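PDB 4GF2: erythrocyte binding antigen 140 from Plasmodium falciparum, which probably binds a sialic-acid-bearing receptor, glycophorin C, on the host erythrocyte surface through paired Duffy binding-like domains as the parasite invades. Local coordinates for residues L188-R193 with T223-K228; G214-C219 with Y364-L369. The protein carries 3 engineered substitutions. All coordinates share one frame; numbering follows the deposited sequence.

Contact 1: L188-R193 with T223-K228; sequences LMEKKR and TSFMKK
Lys191 and Phe225 mark the nearest backbones, with their CA atoms 8.1 Å apart, where the helical segments 188-193 and 223-228 run almost antiparallel at 163° with axes 10.8 Å apart. The ring of Phe225 reaches across this spacing. Its CG lies anti to the backbone N (chi1 160°), which carries the ring across to the other helix, where it lodges against both Glu190 and Lys191. Glu190 CG comes to 3.4 Å from Phe225 CE1, and CB follows close behind, so glutamate serves here as a hydrocarbon. On the far side of CZ, Phe225 CE2 lies 3.9 Å from Lys191 CA, resting on backbone as much as on side chain. Farther out, the CD of Lys191 passes the SD of Met226 in van der Waals contact at 4.1 Å; the flexible thioether, folded at two torsions, suits this aliphatic neighbour. The ring of Phe187 meets that of Phe225, their planes about 15° apart, and also touches Met226, extending the apolar seam along helix 175-202.

The charged ends are dealt with elsewhere. Glu190 bends at chi2, turning its carboxylate away to Arg193 one turn on, which grips it side-on: NE to OE1 at 3.0 Å and NH2 to OE2 at 2.8 Å, both oxygens being met on their syn sides, somewhat out of the carboxylate plane. Lys191 NZ is hydrogen-bonded to Tyr222 OH. Across these two segments the contact therefore rests on van der Waals and apolar packing of methylenes, sulfur and ring, while the intrahelical ion pair probably helps to hold the Glu190 methylenes against Phe225.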
# COMPACT_ATOMS: atom_id res chain seq x y z
N LEU A 188 8.95 6.67 -22.19
CA LEU A 188 10.28 6.17 -21.89
C LEU A 188 11.13 7.24 -21.21
O LEU A 188 11.98 6.94 -20.38
CB LEU A 188 10.97 5.67 -23.16
CG LEU A 188 10.31 4.46 -23.81
CD1 LEU A 188 10.98 4.11 -25.13
CD2 LEU A 188 10.32 3.26 -22.87
N MET A 189 10.89 8.50 -21.56
CA MET A 189 11.66 9.59 -21.01
C MET A 189 11.30 9.78 -19.54
O MET A 189 12.18 9.82 -18.67
CB MET A 189 11.41 10.88 -21.80
CG MET A 189 12.25 12.06 -21.35
SD MET A 189 12.20 13.42 -22.54
CE MET A 189 10.46 13.86 -22.50
N GLU A 190 10.01 9.89 -19.26
CA GLU A 190 9.55 10.11 -17.90
C GLU A 190 9.86 8.87 -17.05
O GLU A 190 10.11 8.98 -15.85
CB GLU A 190 8.05 10.44 -17.91
CG GLU A 190 7.43 10.64 -16.53
CD GLU A 190 8.02 11.83 -15.78
OE1 GLU A 190 8.87 12.54 -16.35
OE2 GLU A 190 7.62 12.05 -14.62
N LYS A 191 9.86 7.71 -17.69
CA LYS A 191 10.16 6.46 -17.00
C LYS A 191 11.60 6.45 -16.50
O LYS A 191 11.86 6.15 -15.33
CB LYS A 191 9.91 5.28 -17.94
CG LYS A 191 10.21 3.91 -17.35
CD LYS A 191 9.41 2.83 -18.06
CE LYS A 191 10.24 1.58 -18.32
NZ LYS A 191 10.72 0.96 -17.06
N LYS A 192 12.54 6.78 -17.38
CA LYS A 192 13.94 6.89 -16.99
C LYS A 192 14.10 7.86 -15.82
O LYS A 192 14.69 7.51 -14.80
CB LYS A 192 14.80 7.40 -18.16
CG LYS A 192 15.05 6.38 -19.25
CD LYS A 192 15.96 6.97 -20.33
CE LYS A 192 16.09 6.05 -21.53
NZ LYS A 192 16.98 6.62 -22.58
N ARG A 193 13.58 9.07 -15.99
CA ARG A 193 13.74 10.11 -14.99
C ARG A 193 13.23 9.65 -13.63
O ARG A 193 13.93 9.78 -12.62
CB ARG A 193 13.01 11.38 -15.42
CG ARG A 193 13.32 12.59 -14.56
CD ARG A 193 12.42 13.76 -14.92
NE ARG A 193 11.04 13.55 -14.50
CZ ARG A 193 10.59 13.73 -13.26
NH1 ARG A 193 11.42 14.13 -12.30
NH2 ARG A 193 9.32 13.51 -12.98
N THR A 223 5.40 4.10 -9.31
CA THR A 223 4.29 3.16 -9.40
C THR A 223 3.06 3.79 -10.03
O THR A 223 2.51 3.26 -10.99
CB THR A 223 3.92 2.62 -8.01
OG1 THR A 223 4.96 1.77 -7.54
CG2 THR A 223 2.61 1.83 -8.06
N SER A 224 2.62 4.92 -9.49
CA SER A 224 1.40 5.56 -9.98
C SER A 224 1.56 5.94 -11.45
O SER A 224 0.61 5.84 -12.23
CB SER A 224 1.03 6.78 -9.14
OG SER A 224 2.06 7.75 -9.14
N PHE A 225 2.76 6.36 -11.83
CA PHE A 225 3.02 6.76 -13.21
C PHE A 225 2.87 5.58 -14.16
O PHE A 225 2.41 5.75 -15.30
CB PHE A 225 4.43 7.34 -13.33
CG PHE A 225 4.95 7.34 -14.73
CD1 PHE A 225 4.57 8.32 -15.63
CD2 PHE A 225 5.82 6.36 -15.16
CE1 PHE A 225 5.04 8.32 -16.92
CE2 PHE A 225 6.30 6.35 -16.45
CZ PHE A 225 5.91 7.34 -17.33
N MET A 226 3.25 4.40 -13.71
CA MET A 226 3.10 3.19 -14.51
C MET A 226 1.62 2.81 -14.61
O MET A 226 1.14 2.42 -15.68
CB MET A 226 3.91 2.04 -13.91
CG MET A 226 5.41 2.28 -13.90
SD MET A 226 6.15 2.34 -15.55
CE MET A 226 6.16 0.61 -16.00
N LYS A 227 0.89 2.92 -13.50
CA LYS A 227 -0.54 2.65 -13.50
C LYS A 227 -1.24 3.53 -14.53
O LYS A 227 -1.93 3.03 -15.42
CB LYS A 227 -1.14 2.91 -12.12
CG LYS A 227 -0.73 1.91 -11.06
CD LYS A 227 -1.36 2.27 -9.72
CE LYS A 227 -0.99 1.27 -8.64
NZ LYS A 227 -1.52 1.68 -7.31
N LYS A 228 -1.05 4.84 -14.41
CA LYS A 228 -1.65 5.79 -15.35
C LYS A 228 -1.23 5.49 -16.78
O LYS A 228 -2.06 5.50 -17.69
CB LYS A 228 -1.24 7.22 -14.99
CG LYS A 228 -1.86 7.74 -13.70
CD LYS A 228 -1.53 9.21 -13.48
CE LYS A 228 -2.31 9.78 -12.31
NZ LYS A 228 -1.99 9.10 -11.02

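Contact 2: G214-C219 with Y364-L369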
# COMPACT_ATOMS: atom_id res chain seq x y z
N GLY A 214 12.22 8.93 2.19
CA GLY A 214 13.17 9.40 1.20
C GLY A 214 13.13 8.55 -0.06
O GLY A 214 13.19 9.07 -1.18
N CYS A 215 13.03 7.24 0.13
CA CYS A 215 13.04 6.29 -0.98
C CYS A 215 11.62 5.91 -1.39
O CYS A 215 11.33 5.73 -2.57
CB CYS A 215 13.83 5.04 -0.58
SG CYS A 215 13.74 3.66 -1.72
N ARG A 216 10.72 5.80 -0.41
CA ARG A 216 9.36 5.34 -0.68
C ARG A 216 8.57 6.31 -1.55
O ARG A 216 7.63 5.91 -2.23
CB ARG A 216 8.62 5.07 0.63
CG ARG A 216 9.25 3.96 1.46
CD ARG A 216 8.48 3.68 2.74
NE ARG A 216 7.20 3.01 2.47
CZ ARG A 216 7.08 1.72 2.19
NH1 ARG A 216 8.15 0.94 2.13
NH2 ARG A 216 5.88 1.20 1.97
N LEU A 217 8.94 7.59 -1.53
CA LEU A 217 8.24 8.59 -2.32
C LEU A 217 8.52 8.44 -3.82
O LEU A 217 7.58 8.33 -4.62
CB LEU A 217 8.57 10.00 -1.84
CG LEU A 217 8.05 10.37 -0.45
CD1 LEU A 217 8.34 11.83 -0.15
CD2 LEU A 217 6.57 10.07 -0.29
N PRO A 218 9.80 8.45 -4.22
CA PRO A 218 10.04 8.22 -5.65
C PRO A 218 9.53 6.85 -6.11
O PRO A 218 9.04 6.72 -7.23
CB PRO A 218 11.57 8.32 -5.78
CG PRO A 218 12.10 8.22 -4.39
CD PRO A 218 11.03 8.76 -3.49
N CYS A 219 9.63 5.84 -5.25
CA CYS A 219 9.09 4.52 -5.58
C CYS A 219 7.60 4.62 -5.83
O CYS A 219 7.07 4.05 -6.78
CB CYS A 219 9.35 3.53 -4.44
SG CYS A 219 11.07 3.04 -4.27
N TYR A 364 0.43 1.41 6.33
CA TYR A 364 -0.10 0.96 7.61
C TYR A 364 -0.31 -0.55 7.59
O TYR A 364 0.05 -1.24 8.54
CB TYR A 364 -1.41 1.68 7.93
CG TYR A 364 -1.90 1.38 9.32
CD1 TYR A 364 -2.72 0.29 9.57
CD2 TYR A 364 -1.53 2.18 10.40
CE1 TYR A 364 -3.16 0.01 10.84
CE2 TYR A 364 -1.97 1.90 11.68
CZ TYR A 364 -2.79 0.81 11.89
OH TYR A 364 -3.24 0.51 13.15
N LYS A 365 -0.90 -1.05 6.51
CA LYS A 365 -1.14 -2.48 6.36
C LYS A 365 0.20 -3.21 6.41
O LYS A 365 0.37 -4.20 7.12
CB LYS A 365 -1.85 -2.75 5.03
CG LYS A 365 -2.18 -4.21 4.78
CD LYS A 365 -2.79 -4.40 3.39
CE LYS A 365 -3.12 -5.86 3.12
NZ LYS A 365 -3.68 -6.07 1.76
N GLU A 366 1.16 -2.70 5.64
CA GLU A 366 2.48 -3.30 5.57
C GLU A 366 3.13 -3.35 6.96
O GLU A 366 3.76 -4.35 7.31
CB GLU A 366 3.34 -2.51 4.59
CG GLU A 366 4.72 -3.07 4.37
CD GLU A 366 5.47 -2.35 3.26
OE1 GLU A 366 4.81 -1.77 2.37
OE2 GLU A 366 6.72 -2.35 3.29
N HIS A 367 2.95 -2.30 7.75
CA HIS A 367 3.50 -2.28 9.10
C HIS A 367 2.83 -3.30 10.02
O HIS A 367 3.49 -3.98 10.80
CB HIS A 367 3.38 -0.90 9.73
CG HIS A 367 3.93 -0.83 11.12
ND1 HIS A 367 5.17 -0.31 11.41
CD2 HIS A 367 3.42 -1.25 12.30
CE1 HIS A 367 5.40 -0.39 12.71
NE2 HIS A 367 4.35 -0.96 13.27
N LEU A 368 1.51 -3.39 9.93
CA LEU A 368 0.76 -4.29 10.80
C LEU A 368 1.16 -5.74 10.54
O LEU A 368 1.38 -6.51 11.46
CB LEU A 368 -0.74 -4.12 10.58
CG LEU A 368 -1.60 -5.09 11.38
CD1 LEU A 368 -1.29 -4.96 12.86
CD2 LEU A 368 -3.08 -4.85 11.10
N LEU A 369 1.24 -6.10 9.26
CA LEU A 369 1.61 -7.45 8.89
C LEU A 369 3.03 -7.76 9.35
O LEU A 369 3.34 -8.89 9.72
CB LEU A 369 1.48 -7.63 7.38
CG LEU A 369 0.05 -7.46 6.84
CD1 LEU A 369 0.05 -7.42 5.32
CD2 LEU A 369 -0.84 -8.57 7.35
O HOH W 1 7.79 -1.70 0.93
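A salt bridge between two Duffy binding-like domains brings together Arg216, on helix 213-242, and Glu366, on helix 361-382 of the second domain. The backbones stay well apart, with Arg216 CA and Glu366 CA 12.7 Å from each other, so long side chains are needed to span the space. They reach out from opposite directions. Glu366 is extended beyond CG, which sits anti to its backbone N (chi1 -177°), while the Arg216 chain bends near its end and presents the guanidinium edge, with OE1 somewhat off its plane.

The direct bond runs from Arg216 NH2 to Glu366 OE1, 3.2 Å long and bent, with an N-H...O angle of 146°. NH2 approaches OE1 from above the carboxylate plane, and the two flat groups are turned 69° apart, so this is a single-point pairing instead of a flat, two-bond one. The other half of the pair is bridged by water: the molecule accepts from Arg216 NH1 at 2.9 Å, lying in the guanidinium plane, and donates to Glu366 OE2 at 2.7 Å. Arginine suits the place because its several N-H groups can serve several acceptors at once.

Both ends are steadied from outside. Arg216 NH1 also bonds to the carbonyl of Ala210, and NH2 makes a second salt bridge to Asp363, while Glu366 OE2 accepts from Thr284 OG1. Both side chains touch Cys281, whose disulfide partner is Cys211, and the disulfides Cys215-Cys202 and Cys219-Cys279 tie helix 213-242 to its own domain. The guanidinium would probably favour the ionised form of Glu366 and of Asp363. Here a direct salt bridge and a water bridge join the two Duffy binding-like domains of the tandem region.

After the earlier helices and the two-stranded sheet, the chain reaches helix 175-202, which supplies 188-193, then turns back into helix 213-242. Its early turns carry 214-219 and, a little farther on, come 223-228, where contact 1 closes a loop of 29 intervening residues. Contact 2 begins inside that loop and closes only after 144 residues, at 364-369 on helix 361-382, so the two contacts cross instead of nesting. Their centres are 19 Å apart, and helix 213-242 is common to both. Contact 1 ties this helix to its antiparallel neighbour by apolar packing; contact 2 links the same helix, by charge and water, to the second Duffy binding-like domain.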